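Local coordinates for fructooligosaccharide ABC transporter substrate-binding protein FusA (Streptococcus pneumoniae, PDB 5G5Y) that binds short- and long-chain fructooligosaccharides, preferring tetrasaccharides and larger, and delivers them to the FusABC-MsmK ABC transporter for import into the cell, at residues Asn226-Val231 against Asn458-Trp463; Phe201-Asn206 against Ala222-Tyr227; Ile81-Asp86 against Asp113-Ser118; Val70-Trp75 against Arg424-Gln429. All blocks are in the same frame, centred on the assembly; numbering follows the deposited sequence.

Contact 1: Asn226-Val231 against Asn458-Trp463; sequences NYKEGV and NIDTEW
Lys-228 lies along one face of the Trp-463 indole: its CB, CD and NZ meet the indole, its CG the side chain of Ile-459. CB sits over the six-membered ring, 3.8 Å from its centroid and only 4° off the ring normal, a CH-pi contact. CG turns to the CD1 methyl of Ile-459. CD lies 3.7 Å from Trp-463 CG, and the chi3 bend beyond it (84°) sets the course of CE and NZ. NZ ends above the five-membered ring, 4.6 Å from its centroid, in an off-centre cation-pi contact. Asp-460 OD1 is near this ammonium but beyond a salt bridge; its partner is Lys-232. Lysine suits the site because its methylenes can cover an aromatic face while the charge reaches the rim. At the indole's edge Trp-463 CH2 meets Tyr-227 CD1, and Val-231 CG1 packs on Ile-459 CD1. The contact joins helix 225-239 to the start of helix 459-472, the segments' helix axes running at 150° to each other, while helix 429-455 touches Tyr-227, Val-231 and Ile-459.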
loop_
_atom_site.group_PDB
_atom_site.type_symbol
_atom_site.label_atom_id
_atom_site.label_comp_id
_atom_site.label_asym_id
_atom_site.label_seq_id
_atom_site.Cartn_x
_atom_site.Cartn_y
_atom_site.Cartn_z
ATOM N N ASN A 226 6.797 9.363 -23.349
ATOM C CA ASN A 226 6.979 10.144 -22.094
ATOM C C ASN A 226 7.931 9.477 -21.142
ATOM O O ASN A 226 8.683 10.131 -20.459
ATOM C CB ASN A 226 5.644 10.361 -21.361
ATOM C CG ASN A 226 4.530 10.759 -22.296
ATOM O OD1 ASN A 226 4.088 9.922 -23.102
ATOM N ND2 ASN A 226 4.111 12.041 -22.273
ATOM N N TYR A 227 7.854 8.150 -21.084
ATOM C CA TYR A 227 8.686 7.363 -20.216
ATOM C C TYR A 227 10.143 7.414 -20.694
ATOM O O TYR A 227 11.044 7.509 -19.882
ATOM C CB TYR A 227 8.196 5.939 -20.225
ATOM C CG TYR A 227 8.916 4.960 -19.361
ATOM C CD1 TYR A 227 10.018 4.298 -19.843
ATOM C CD2 TYR A 227 8.440 4.621 -18.078
ATOM C CE1 TYR A 227 10.646 3.327 -19.088
ATOM C CE2 TYR A 227 9.104 3.668 -17.293
ATOM C CZ TYR A 227 10.197 3.024 -17.820
ATOM O OH TYR A 227 10.865 2.060 -17.083
ATOM N N LYS A 228 10.333 7.316 -22.009
ATOM C CA LYS A 228 11.656 7.482 -22.626
ATOM C C LYS A 228 12.267 8.843 -22.239
ATOM O O LYS A 228 13.433 8.887 -21.861
ATOM C CB LYS A 228 11.583 7.276 -24.141
ATOM C CG LYS A 228 12.867 7.639 -24.863
ATOM C CD LYS A 228 12.883 7.146 -26.291
ATOM C CE LYS A 228 12.189 8.084 -27.229
ATOM N NZ LYS A 228 12.649 7.779 -28.620
ATOM N N GLU A 229 11.477 9.921 -22.304
ATOM C CA GLU A 229 11.955 11.240 -21.892
ATOM C C GLU A 229 12.342 11.285 -20.416
ATOM O O GLU A 229 13.317 11.941 -20.067
ATOM C CB GLU A 229 10.949 12.369 -22.259
ATOM C CG GLU A 229 10.678 12.487 -23.750
ATOM C CD GLU A 229 11.942 12.745 -24.577
ATOM O OE1 GLU A 229 12.751 13.615 -24.189
ATOM O OE2 GLU A 229 12.148 12.034 -25.573
ATOM N N GLY A 230 11.572 10.617 -19.548
ATOM C CA GLY A 230 11.916 10.482 -18.151
ATOM C C GLY A 230 13.240 9.790 -17.958
ATOM O O GLY A 230 14.087 10.219 -17.177
ATOM N N VAL A 231 13.424 8.691 -18.662
ATOM C CA VAL A 231 14.666 7.948 -18.572
ATOM C C VAL A 231 15.834 8.822 -19.048
ATOM O O VAL A 231 16.881 8.851 -18.396
ATOM C CB VAL A 231 14.613 6.602 -19.347
ATOM C CG1 VAL A 231 15.969 5.911 -19.270
ATOM C CG2 VAL A 231 13.560 5.688 -18.771
ATOM N N ASN A 458 22.314 4.940 -24.338
ATOM C CA ASN A 458 21.883 4.322 -25.625
ATOM C C ASN A 458 20.362 4.073 -25.793
ATOM O O ASN A 458 19.959 3.307 -26.663
ATOM C CB ASN A 458 22.659 3.023 -25.941
ATOM C CG ASN A 458 22.680 2.675 -27.446
ATOM O OD1 ASN A 458 22.746 3.550 -28.297
ATOM N ND2 ASN A 458 22.646 1.383 -27.770
ATOM N N ILE A 459 19.525 4.713 -24.993
ATOM C CA ILE A 459 18.061 4.497 -25.123
ATOM C C ILE A 459 17.506 4.817 -26.526
ATOM O O ILE A 459 16.673 4.061 -27.039
ATOM C CB ILE A 459 17.225 5.240 -24.043
ATOM C CG1 ILE A 459 15.772 4.723 -24.055
ATOM C CG2 ILE A 459 17.307 6.759 -24.182
ATOM C CD1 ILE A 459 14.981 5.251 -22.860
ATOM N N ASP A 460 17.974 5.888 -27.157
ATOM C CA ASP A 460 17.402 6.274 -28.466
ATOM C C ASP A 460 17.463 5.119 -29.471
ATOM O O ASP A 460 16.474 4.843 -30.134
ATOM C CB ASP A 460 18.052 7.529 -29.088
ATOM C CG ASP A 460 17.703 8.809 -28.350
ATOM O OD1 ASP A 460 16.678 8.870 -27.632
ATOM O OD2 ASP A 460 18.478 9.784 -28.480
ATOM N N THR A 461 18.582 4.406 -29.523
ATOM C CA THR A 461 18.745 3.346 -30.513
ATOM C C THR A 461 18.062 2.042 -30.113
ATOM O O THR A 461 17.614 1.283 -30.977
ATOM C CB THR A 461 20.244 3.154 -30.858
ATOM O OG1 THR A 461 20.709 4.406 -31.360
ATOM C CG2 THR A 461 20.437 2.107 -31.919
ATOM N N GLU A 462 17.944 1.806 -28.810
ATOM C CA GLU A 462 17.461 0.543 -28.291
ATOM C C GLU A 462 15.945 0.537 -28.045
ATOM O O GLU A 462 15.375 -0.539 -27.824
ATOM C CB GLU A 462 18.169 0.236 -26.961
ATOM C CG GLU A 462 19.646 -0.061 -27.133
ATOM C CD GLU A 462 20.359 -0.472 -25.852
ATOM O OE1 GLU A 462 19.693 -0.736 -24.808
ATOM O OE2 GLU A 462 21.609 -0.595 -25.928
ATOM N N TRP A 463 15.327 1.721 -28.080
ATOM C CA TRP A 463 13.917 1.876 -27.689
ATOM C C TRP A 463 12.959 1.010 -28.503
ATOM O O TRP A 463 12.127 0.288 -27.923
ATOM C CB TRP A 463 13.522 3.353 -27.714
ATOM C CG TRP A 463 12.100 3.640 -27.278
ATOM C CD1 TRP A 463 11.060 4.005 -28.073
ATOM C CD2 TRP A 463 11.600 3.604 -25.940
ATOM N NE1 TRP A 463 9.924 4.191 -27.304
ATOM C CE2 TRP A 463 10.234 3.953 -25.994
ATOM C CE3 TRP A 463 12.180 3.310 -24.689
ATOM C CZ2 TRP A 463 9.438 4.012 -24.851
ATOM C CZ3 TRP A 463 11.396 3.383 -23.557
ATOM C CH2 TRP A 463 10.035 3.734 -23.645
#

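Contact 2: Phe201-Asn206 against Ala222-Tyr227; sequences FGIGDN and ADNDNY. With CA (calcium ion), chain D.
The Asp-205 carboxylate stands at the edge of the Tyr-227 ring, OD2 3.5 Å from CE2 of the tyrosine, with the two planes almost perpendicular, while the CA of Ala-222 lies over the centre of one face of that ring. A water joins Asp-205 OD2 to Tyr-227 OH, whereas OD1 of the aspartate is held by Thr-221 and His-209. This is a loop packed against a calcium-binding turn that leads into helix 225-239. Asp-223 OD1 and Asn-224 OD1 bind the calcium ion, the latter at 2.3 Å; Asp-219 and Phe-220 complete the protein ligands, and three waters also coordinate. With its oxygen on the metal, the Asn-224 amide turns ND2 to the loop, where a water links it to Gly-204 O; ND2 also lies 3.6 Å from Ile-203 CG2. Asparagine fits because one amide serves both sides. At the helix start, Asn-226 ND2 donates to Phe-201 O across 2.9 Å, the acceptor lying in the plane of the asparagine amide.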
loop_
_atom_site.group_PDB
_atom_site.type_symbol
_atom_site.label_atom_id
_atom_site.label_comp_id
_atom_site.label_asym_id
_atom_site.label_seq_id
_atom_site.Cartn_x
_atom_site.Cartn_y
_atom_site.Cartn_z
ATOM N N PHE A 201 7.101 14.577 -17.341
ATOM C CA PHE A 201 7.206 14.440 -18.791
ATOM C C PHE A 201 5.903 14.040 -19.411
ATOM O O PHE A 201 5.824 13.735 -20.609
ATOM C CB PHE A 201 8.361 13.475 -19.131
ATOM C CG PHE A 201 9.677 13.970 -18.612
ATOM C CD1 PHE A 201 10.423 14.869 -19.361
ATOM C CD2 PHE A 201 10.099 13.657 -17.324
ATOM C CE1 PHE A 201 11.598 15.406 -18.831
ATOM C CE2 PHE A 201 11.252 14.202 -16.787
ATOM C CZ PHE A 201 12.022 15.054 -17.566
ATOM N N GLY A 202 4.843 14.066 -18.605
ATOM C CA GLY A 202 3.560 13.604 -19.039
ATOM C C GLY A 202 3.340 12.160 -18.649
ATOM O O GLY A 202 4.241 11.323 -18.795
ATOM N N ILE A 203 2.131 11.884 -18.127
ATOM C CA ILE A 203 1.649 10.515 -17.841
ATOM C C ILE A 203 2.314 9.859 -16.637
ATOM O O ILE A 203 1.632 9.457 -15.661
ATOM C CB ILE A 203 1.720 9.584 -19.072
ATOM C CG1 ILE A 203 0.927 10.222 -20.209
ATOM C CG2 ILE A 203 1.134 8.230 -18.727
ATOM C CD1 ILE A 203 0.921 9.471 -21.520
ATOM N N GLY A 204 3.624 9.685 -16.726
ATOM C CA GLY A 204 4.387 9.190 -15.601
ATOM C C GLY A 204 4.369 7.680 -15.492
ATOM O O GLY A 204 4.197 6.976 -16.492
ATOM N N ASP A 205 4.567 7.194 -14.276
ATOM C CA ASP A 205 4.844 5.776 -14.029
ATOM C C ASP A 205 4.427 5.364 -12.611
ATOM O O ASP A 205 4.310 6.194 -11.713
ATOM C CB ASP A 205 6.338 5.504 -14.248
ATOM C CG ASP A 205 6.680 4.013 -14.361
ATOM O OD1 ASP A 205 5.797 3.215 -14.806
ATOM O OD2 ASP A 205 7.855 3.643 -14.008
ATOM N N ASN A 206 4.223 4.071 -12.402
ATOM C CA ASN A 206 4.032 3.559 -11.047
ATOM C C ASN A 206 4.519 2.123 -11.004
ATOM O O ASN A 206 4.947 1.606 -12.044
ATOM C CB ASN A 206 2.586 3.711 -10.598
ATOM C CG ASN A 206 1.600 2.993 -11.495
ATOM O OD1 ASN A 206 1.852 1.874 -11.968
ATOM N ND2 ASN A 206 0.438 3.601 -11.694
ATOM N N ALA A 222 5.338 2.073 -19.382
ATOM C CA ALA A 222 6.723 1.870 -19.712
ATOM C C ALA A 222 7.039 1.623 -21.206
ATOM O O ALA A 222 8.175 1.306 -21.527
ATOM C CB ALA A 222 7.284 0.776 -18.833
ATOM N N ASP A 223 6.074 1.802 -22.106
ATOM C CA ASP A 223 6.357 1.901 -23.560
ATOM C C ASP A 223 5.945 3.256 -24.167
ATOM O O ASP A 223 5.836 3.361 -25.372
ATOM C CB ASP A 223 5.679 0.749 -24.305
ATOM C CG ASP A 223 4.154 0.867 -24.323
ATOM O OD1 ASP A 223 3.610 1.729 -23.564
ATOM O OD2 ASP A 223 3.535 0.098 -25.098
ATOM N N ASN A 224 5.718 4.279 -23.328
ATOM C CA ASN A 224 5.290 5.602 -23.796
ATOM C C ASN A 224 6.535 6.453 -24.144
ATOM O O ASN A 224 7.552 6.369 -23.462
ATOM C CB ASN A 224 4.529 6.338 -22.683
ATOM C CG ASN A 224 3.160 5.749 -22.410
ATOM O OD1 ASN A 224 2.557 5.049 -23.266
ATOM N ND2 ASN A 224 2.619 6.067 -21.251
ATOM N N ASP A 225 6.428 7.291 -25.164
ATOM C CA ASP A 225 7.474 8.295 -25.439
ATOM C C ASP A 225 7.804 9.119 -24.192
ATOM O O ASP A 225 8.948 9.515 -24.001
ATOM C CB ASP A 225 7.036 9.226 -26.552
ATOM C CG ASP A 225 6.937 8.522 -27.904
ATOM O OD1 ASP A 225 7.363 7.342 -28.025
ATOM O OD2 ASP A 225 6.452 9.181 -28.846
ATOM N N ASN A 226 6.797 9.363 -23.349
ATOM C CA ASN A 226 6.979 10.144 -22.094
ATOM C C ASN A 226 7.931 9.477 -21.142
ATOM O O ASN A 226 8.683 10.131 -20.459
ATOM C CB ASN A 226 5.644 10.361 -21.361
ATOM C CG ASN A 226 4.530 10.759 -22.296
ATOM O OD1 ASN A 226 4.088 9.922 -23.102
ATOM N ND2 ASN A 226 4.111 12.041 -22.273
ATOM N N TYR A 227 7.854 8.150 -21.084
ATOM C CA TYR A 227 8.686 7.363 -20.216
ATOM C C TYR A 227 10.143 7.414 -20.694
ATOM O O TYR A 227 11.044 7.509 -19.882
ATOM C CB TYR A 227 8.196 5.939 -20.225
ATOM C CG TYR A 227 8.916 4.960 -19.361
ATOM C CD1 TYR A 227 10.018 4.298 -19.843
ATOM C CD2 TYR A 227 8.440 4.621 -18.078
ATOM C CE1 TYR A 227 10.646 3.327 -19.088
ATOM C CE2 TYR A 227 9.104 3.668 -17.293
ATOM C CZ TYR A 227 10.197 3.024 -17.820
ATOM O OH TYR A 227 10.865 2.060 -17.083
HETATM CA CA CA D . 1.515 2.998 -23.260
HETATM O O HOH W 1 4.583 7.096 -19.270
HETATM O O HOH W 2 10.169 2.314 -14.277
HETATM O O HOH W 3 0.123 4.260 -24.629
HETATM O O HOH W 4 -0.193 1.063 -23.393
HETATM O O HOH W 5 1.398 2.863 -25.735
#

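Contact 3: Ile81-Asp86 against Asp113-Ser118; sequences IIPVED and DGHIYS. With ZN (zinc ion), chain K.
Glu-85 and His-115 meet obliquely, with carboxylate and imidazole planes 36° apart. Glu-85 OE2 receives ND1-H of His-115 on its syn side at 2.5 Å, close to the imidazole plane. OE1 accepts from the backbone N of Ile-116, 2.9 Å away, and this N-H comes in from above the carboxylate plane. Glutamate reaches both donors because its chain bends at chi2 (-83°). The hydrogen bond fixes the rotation of the ring, whose NE2 binds a zinc ion at 2.3 Å; a carboxylate behind the histidine probably makes it a stronger ligand. Pro-83 lies alongside His-115, its CG over one face of the imidazole and 3.9 Å from Tyr-117 CE1; proline is a compact, rigid ring that can touch both aromatic groups. Val-84 N donates to Ile-116 O, and the CG2 methyls of these two residues pack together. Asp-113 OD1 accepts from His-115 N in an Asx turn. The contact ties the approach to helix 85-91 to the loop before strand 121-123, with helix 69-77 and strand 310-312 packed against Ile-81.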
loop_
_atom_site.group_PDB
_atom_site.type_symbol
_atom_site.label_atom_id
_atom_site.label_comp_id
_atom_site.label_asym_id
_atom_site.label_seq_id
_atom_site.Cartn_x
_atom_site.Cartn_y
_atom_site.Cartn_z
ATOM N N ILE A 81 -13.373 -23.835 1.314
ATOM C CA ILE A 81 -14.079 -22.660 1.828
ATOM C C ILE A 81 -15.396 -22.561 1.120
ATOM O O ILE A 81 -15.527 -23.090 0.031
ATOM C CB ILE A 81 -13.263 -21.351 1.692
ATOM C CG1 ILE A 81 -12.972 -20.959 0.227
ATOM C CG2 ILE A 81 -11.969 -21.489 2.488
ATOM C CD1 ILE A 81 -12.246 -19.633 0.052
ATOM N N ILE A 82 -16.329 -21.812 1.689
ATOM C CA ILE A 82 -17.669 -21.689 1.135
ATOM C C ILE A 82 -17.979 -20.261 0.664
ATOM O O ILE A 82 -17.354 -19.285 1.152
ATOM C CB ILE A 82 -18.742 -22.119 2.153
ATOM C CG1 ILE A 82 -18.766 -21.204 3.400
ATOM C CG2 ILE A 82 -18.476 -23.572 2.550
ATOM C CD1 ILE A 82 -20.020 -21.336 4.250
ATOM N N PRO A 83 -18.944 -20.134 -0.279
ATOM C CA PRO A 83 -19.445 -18.808 -0.603
ATOM C C PRO A 83 -20.219 -18.213 0.577
ATOM O O PRO A 83 -20.940 -18.928 1.276
ATOM C CB PRO A 83 -20.367 -19.042 -1.813
ATOM C CG PRO A 83 -20.143 -20.443 -2.252
ATOM C CD PRO A 83 -19.619 -21.192 -1.058
ATOM N N VAL A 84 -20.074 -16.911 0.780
ATOM C CA VAL A 84 -20.651 -16.225 1.939
ATOM C C VAL A 84 -21.605 -15.070 1.604
ATOM O O VAL A 84 -22.070 -14.401 2.526
ATOM C CB VAL A 84 -19.534 -15.661 2.851
ATOM C CG1 VAL A 84 -18.613 -16.774 3.300
ATOM C CG2 VAL A 84 -18.738 -14.572 2.136
ATOM N N GLU A 85 -21.880 -14.819 0.322
ATOM C CA GLU A 85 -22.746 -13.680 -0.066
ATOM C C GLU A 85 -24.129 -13.733 0.591
ATOM O O GLU A 85 -24.636 -12.696 0.987
ATOM C CB GLU A 85 -22.853 -13.463 -1.587
ATOM C CG GLU A 85 -23.513 -14.572 -2.388
ATOM C CD GLU A 85 -22.569 -15.703 -2.741
ATOM O OE1 GLU A 85 -21.387 -15.696 -2.316
ATOM O OE2 GLU A 85 -23.029 -16.616 -3.455
ATOM N N ASP A 86 -24.688 -14.919 0.752
ATOM C CA ASP A 86 -26.041 -15.076 1.342
ATOM C C ASP A 86 -26.008 -14.814 2.851
ATOM O O ASP A 86 -26.976 -14.348 3.420
ATOM C CB ASP A 86 -26.615 -16.478 1.079
ATOM C CG ASP A 86 -26.932 -16.743 -0.424
ATOM O OD1 ASP A 86 -27.113 -15.791 -1.225
ATOM O OD2 ASP A 86 -27.020 -17.931 -0.816
ATOM N N ASP A 113 -17.131 -15.774 -10.834
ATOM C CA ASP A 113 -18.291 -16.704 -10.813
ATOM C C ASP A 113 -19.558 -16.110 -10.134
ATOM O O ASP A 113 -20.598 -16.764 -10.100
ATOM C CB ASP A 113 -17.913 -18.097 -10.227
ATOM C CG ASP A 113 -17.637 -18.081 -8.683
ATOM O OD1 ASP A 113 -17.726 -16.990 -8.075
ATOM O OD2 ASP A 113 -17.327 -19.155 -8.071
ATOM N N GLY A 114 -19.474 -14.882 -9.597
ATOM C CA GLY A 114 -20.584 -14.278 -8.895
ATOM C C GLY A 114 -20.631 -14.523 -7.391
ATOM O O GLY A 114 -21.428 -13.914 -6.732
ATOM N N HIS A 115 -19.737 -15.344 -6.833
ATOM C CA HIS A 115 -19.696 -15.584 -5.388
ATOM C C HIS A 115 -18.721 -14.665 -4.630
ATOM O O HIS A 115 -17.763 -14.140 -5.201
ATOM C CB HIS A 115 -19.319 -17.031 -5.124
ATOM C CG HIS A 115 -20.362 -17.985 -5.565
ATOM N ND1 HIS A 115 -21.630 -17.966 -5.028
ATOM C CD2 HIS A 115 -20.361 -18.958 -6.507
ATOM C CE1 HIS A 115 -22.367 -18.892 -5.607
ATOM N NE2 HIS A 115 -21.626 -19.498 -6.512
ATOM N N ILE A 116 -18.974 -14.503 -3.332
ATOM C CA ILE A 116 -17.996 -13.863 -2.429
ATOM C C ILE A 116 -17.439 -14.986 -1.559
ATOM O O ILE A 116 -18.226 -15.785 -1.017
ATOM C CB ILE A 116 -18.664 -12.753 -1.593
ATOM C CG1 ILE A 116 -19.158 -11.650 -2.528
ATOM C CG2 ILE A 116 -17.710 -12.185 -0.548
ATOM C CD1 ILE A 116 -20.047 -10.624 -1.865
ATOM N N TYR A 117 -16.104 -15.088 -1.464
ATOM C CA TYR A 117 -15.447 -16.163 -0.711
ATOM C C TYR A 117 -14.713 -15.734 0.546
ATOM O O TYR A 117 -14.171 -16.583 1.236
ATOM C CB TYR A 117 -14.466 -16.901 -1.626
ATOM C CG TYR A 117 -15.156 -17.625 -2.754
ATOM C CD1 TYR A 117 -15.910 -18.767 -2.504
ATOM C CD2 TYR A 117 -15.064 -17.180 -4.066
ATOM C CE1 TYR A 117 -16.543 -19.459 -3.530
ATOM C CE2 TYR A 117 -15.685 -17.885 -5.114
ATOM C CZ TYR A 117 -16.423 -19.023 -4.831
ATOM O OH TYR A 117 -17.097 -19.714 -5.843
ATOM N N SER A 118 -14.664 -14.437 0.837
ATOM C CA SER A 118 -13.841 -13.965 1.931
ATOM C C SER A 118 -14.325 -12.626 2.405
ATOM O O SER A 118 -15.056 -11.943 1.690
ATOM C CB SER A 118 -12.344 -13.900 1.529
ATOM O OG SER A 118 -12.083 -12.949 0.533
HETATM ZN ZN ZN K . -21.924 -21.035 -8.245
HETATM O O HOH W 6 -15.403 -18.504 2.973
HETATM O O HOH W 7 -21.118 -19.779 -10.281
HETATM O O HOH W 8 -22.777 -22.038 -6.676
HETATM O O HOH W 9 -23.061 -19.965 -8.759
#

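Contact 4: Val70-Trp75 against Arg424-Gln429; sequences VDLMNW and RVFMTQ
The backbone oxygen of Met-427 is buried with no polar partner in the model: what faces it is the CE methyl of Met-73, 3.4 Å away. The same methyl touches Phe-426 CE1 at 3.6 Å. Met-73 and Phe-426 come from opposite directions, and the sulfur stands obliquely to the ring, SD 4.6 Å from its centroid, in a Met-aromatic contact. The bend at chi2 (-37°) swings SD and CE of the methionine across to the phenylalanine, and a long, flexible, unbranched thioether lets the methyl reach both the Phe-426 ring and the Met-427 carbonyl oxygen. The Leu-72 and Phe-426 side chains cross at about a right angle, CD1 of the leucine touching CZ. Here helix 69-77 is packed by the loop that leads into helix 429-455, where Thr-428 is the N-cap: its OG1 accepts from Asp-431 N. Gln-429, in the first turn of that helix, reaches across to helix 69-77. Its amide lies against Met-73 CB, with NE2 3.8 Å from it. That NE2 gives a weak hydrogen bond to Asn-74 OD1 at 2.9 Å, the N-H...O angle only 137° and the two amide planes turned 42° apart.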
loop_
_atom_site.group_PDB
_atom_site.type_symbol
_atom_site.label_atom_id
_atom_site.label_comp_id
_atom_site.label_asym_id
_atom_site.label_seq_id
_atom_site.Cartn_x
_atom_site.Cartn_y
_atom_site.Cartn_z
ATOM N N VAL A 70 -5.223 -16.540 -6.075
ATOM C CA VAL A 70 -4.947 -17.920 -6.512
ATOM C C VAL A 70 -5.375 -18.930 -5.451
ATOM O O VAL A 70 -6.060 -19.882 -5.782
ATOM C CB VAL A 70 -3.456 -18.101 -6.868
ATOM C CG1 VAL A 70 -3.062 -19.571 -6.923
ATOM C CG2 VAL A 70 -3.197 -17.473 -8.218
ATOM N N ASP A 71 -4.963 -18.690 -4.201
ATOM C CA ASP A 71 -5.313 -19.536 -3.035
ATOM C C ASP A 71 -6.814 -19.582 -2.856
ATOM O O ASP A 71 -7.380 -20.665 -2.717
ATOM C CB ASP A 71 -4.724 -19.012 -1.699
ATOM C CG ASP A 71 -3.227 -19.152 -1.567
ATOM O OD1 ASP A 71 -2.619 -20.061 -2.147
ATOM O OD2 ASP A 71 -2.639 -18.322 -0.818
ATOM N N LEU A 72 -7.480 -18.421 -2.829
ATOM C CA LEU A 72 -8.951 -18.404 -2.634
ATOM C C LEU A 72 -9.670 -19.242 -3.675
ATOM O O LEU A 72 -10.548 -20.030 -3.331
ATOM C CB LEU A 72 -9.553 -16.972 -2.676
ATOM C CG LEU A 72 -9.225 -16.085 -1.472
ATOM C CD1 LEU A 72 -9.770 -14.657 -1.727
ATOM C CD2 LEU A 72 -9.763 -16.667 -0.168
ATOM N N MET A 73 -9.275 -19.073 -4.939
ATOM C CA MET A 73 -9.843 -19.837 -6.057
ATOM C C MET A 73 -9.637 -21.341 -5.921
ATOM O O MET A 73 -10.559 -22.112 -6.156
ATOM C CB MET A 73 -9.249 -19.383 -7.400
ATOM C CG MET A 73 -9.781 -18.062 -7.931
ATOM S SD MET A 73 -11.540 -17.756 -7.631
ATOM C CE MET A 73 -11.728 -16.607 -9.006
ATOM N N ASN A 74 -8.418 -21.740 -5.571
ATOM C CA ASN A 74 -8.151 -23.153 -5.337
ATOM C C ASN A 74 -9.040 -23.686 -4.212
ATOM O O ASN A 74 -9.674 -24.722 -4.373
ATOM C CB ASN A 74 -6.689 -23.381 -5.000
ATOM C CG ASN A 74 -5.823 -23.505 -6.228
ATOM O OD1 ASN A 74 -6.293 -23.908 -7.315
ATOM N ND2 ASN A 74 -4.547 -23.143 -6.081
ATOM N N TRP A 75 -9.105 -22.966 -3.092
ATOM C CA TRP A 75 -9.887 -23.440 -1.946
ATOM C C TRP A 75 -11.378 -23.518 -2.248
ATOM O O TRP A 75 -12.054 -24.449 -1.797
ATOM C CB TRP A 75 -9.683 -22.569 -0.720
ATOM C CG TRP A 75 -8.314 -22.575 -0.198
ATOM C CD1 TRP A 75 -7.353 -23.529 -0.406
ATOM C CD2 TRP A 75 -7.704 -21.564 0.631
ATOM N NE1 TRP A 75 -6.189 -23.169 0.240
ATOM C CE2 TRP A 75 -6.370 -21.972 0.878
ATOM C CE3 TRP A 75 -8.139 -20.342 1.146
ATOM C CZ2 TRP A 75 -5.482 -21.218 1.654
ATOM C CZ3 TRP A 75 -7.278 -19.605 1.945
ATOM C CH2 TRP A 75 -5.951 -20.037 2.182
ATOM N N ARG A 424 -8.573 -2.970 -7.803
ATOM C CA ARG A 424 -8.063 -4.265 -7.306
ATOM C C ARG A 424 -9.016 -5.437 -7.639
ATOM O O ARG A 424 -9.464 -6.104 -6.731
ATOM C CB ARG A 424 -7.930 -4.187 -5.760
ATOM C CG ARG A 424 -6.861 -3.270 -5.208
ATOM C CD ARG A 424 -5.564 -3.598 -5.904
ATOM N NE ARG A 424 -4.392 -3.125 -5.194
ATOM C CZ ARG A 424 -3.247 -2.773 -5.784
ATOM N NH1 ARG A 424 -3.092 -2.813 -7.102
ATOM N NH2 ARG A 424 -2.238 -2.361 -5.035
ATOM N N VAL A 425 -9.288 -5.680 -8.919
ATOM C CA VAL A 425 -10.312 -6.631 -9.334
ATOM C C VAL A 425 -9.893 -8.052 -8.990
ATOM O O VAL A 425 -8.724 -8.327 -8.920
ATOM C CB VAL A 425 -10.615 -6.535 -10.847
ATOM C CG1 VAL A 425 -11.409 -5.272 -11.119
ATOM C CG2 VAL A 425 -9.328 -6.592 -11.680
ATOM N N PHE A 426 -10.871 -8.929 -8.801
ATOM C CA PHE A 426 -10.702 -10.347 -8.608
ATOM C C PHE A 426 -10.825 -11.086 -9.963
ATOM O O PHE A 426 -11.896 -11.180 -10.521
ATOM C CB PHE A 426 -11.833 -10.830 -7.656
ATOM C CG PHE A 426 -11.585 -12.134 -6.979
ATOM C CD1 PHE A 426 -10.610 -13.023 -7.376
ATOM C CD2 PHE A 426 -12.405 -12.491 -5.892
ATOM C CE1 PHE A 426 -10.409 -14.221 -6.690
ATOM C CE2 PHE A 426 -12.215 -13.680 -5.217
ATOM C CZ PHE A 426 -11.227 -14.546 -5.604
ATOM N N MET A 427 -9.732 -11.628 -10.470
ATOM C CA MET A 427 -9.696 -12.225 -11.795
ATOM C C MET A 427 -9.937 -13.750 -11.724
ATOM O O MET A 427 -9.781 -14.383 -10.679
ATOM C CB MET A 427 -8.335 -11.958 -12.468
ATOM C CG MET A 427 -8.064 -10.489 -12.785
ATOM S SD MET A 427 -6.572 -10.297 -13.778
ATOM C CE MET A 427 -6.483 -8.518 -14.010
ATOM N N THR A 428 -10.278 -14.333 -12.860
ATOM C CA THR A 428 -10.344 -15.788 -12.940
ATOM C C THR A 428 -8.983 -16.413 -12.731
ATOM O O THR A 428 -7.915 -15.766 -12.906
ATOM C CB THR A 428 -10.871 -16.275 -14.286
ATOM O OG1 THR A 428 -9.993 -15.845 -15.342
ATOM C CG2 THR A 428 -12.269 -15.792 -14.512
ATOM N N GLN A 429 -9.003 -17.716 -12.420
ATOM C CA GLN A 429 -7.743 -18.451 -12.227
ATOM C C GLN A 429 -6.878 -18.389 -13.491
ATOM O O GLN A 429 -5.690 -18.120 -13.415
ATOM C CB GLN A 429 -8.025 -19.916 -11.790
ATOM C CG GLN A 429 -6.849 -20.623 -11.109
ATOM C CD GLN A 429 -7.271 -21.499 -9.905
ATOM O OE1 GLN A 429 -8.339 -22.130 -9.899
ATOM N NE2 GLN A 429 -6.435 -21.506 -8.865
#

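Contacts 1 and 2 adjoin, sharing Asn-226 and Tyr-227 at the start of helix 225-239; Trp-463 of contact 1 packs on the calcium-binding turn of contact 2. Contacts 3 and 4 form a second pair, their centres about 12 Å apart, joined where Ile-81 and Ser-118 touch Leu-72 and Trp-75 of helix 69-77. The pairs are far apart: about 46 Å separates the centres of contacts 1 and 3. Contact 1 is mostly buried and relies on an aromatic face and aliphatic carbon, whereas the other three are partly buried. Metal ions mark contacts 2 and 3, calcium with oxygen ligands and zinc with a histidine; contact 4 instead combines sulfur-aromatic packing with one weak hydrogen bond between side-chain amides.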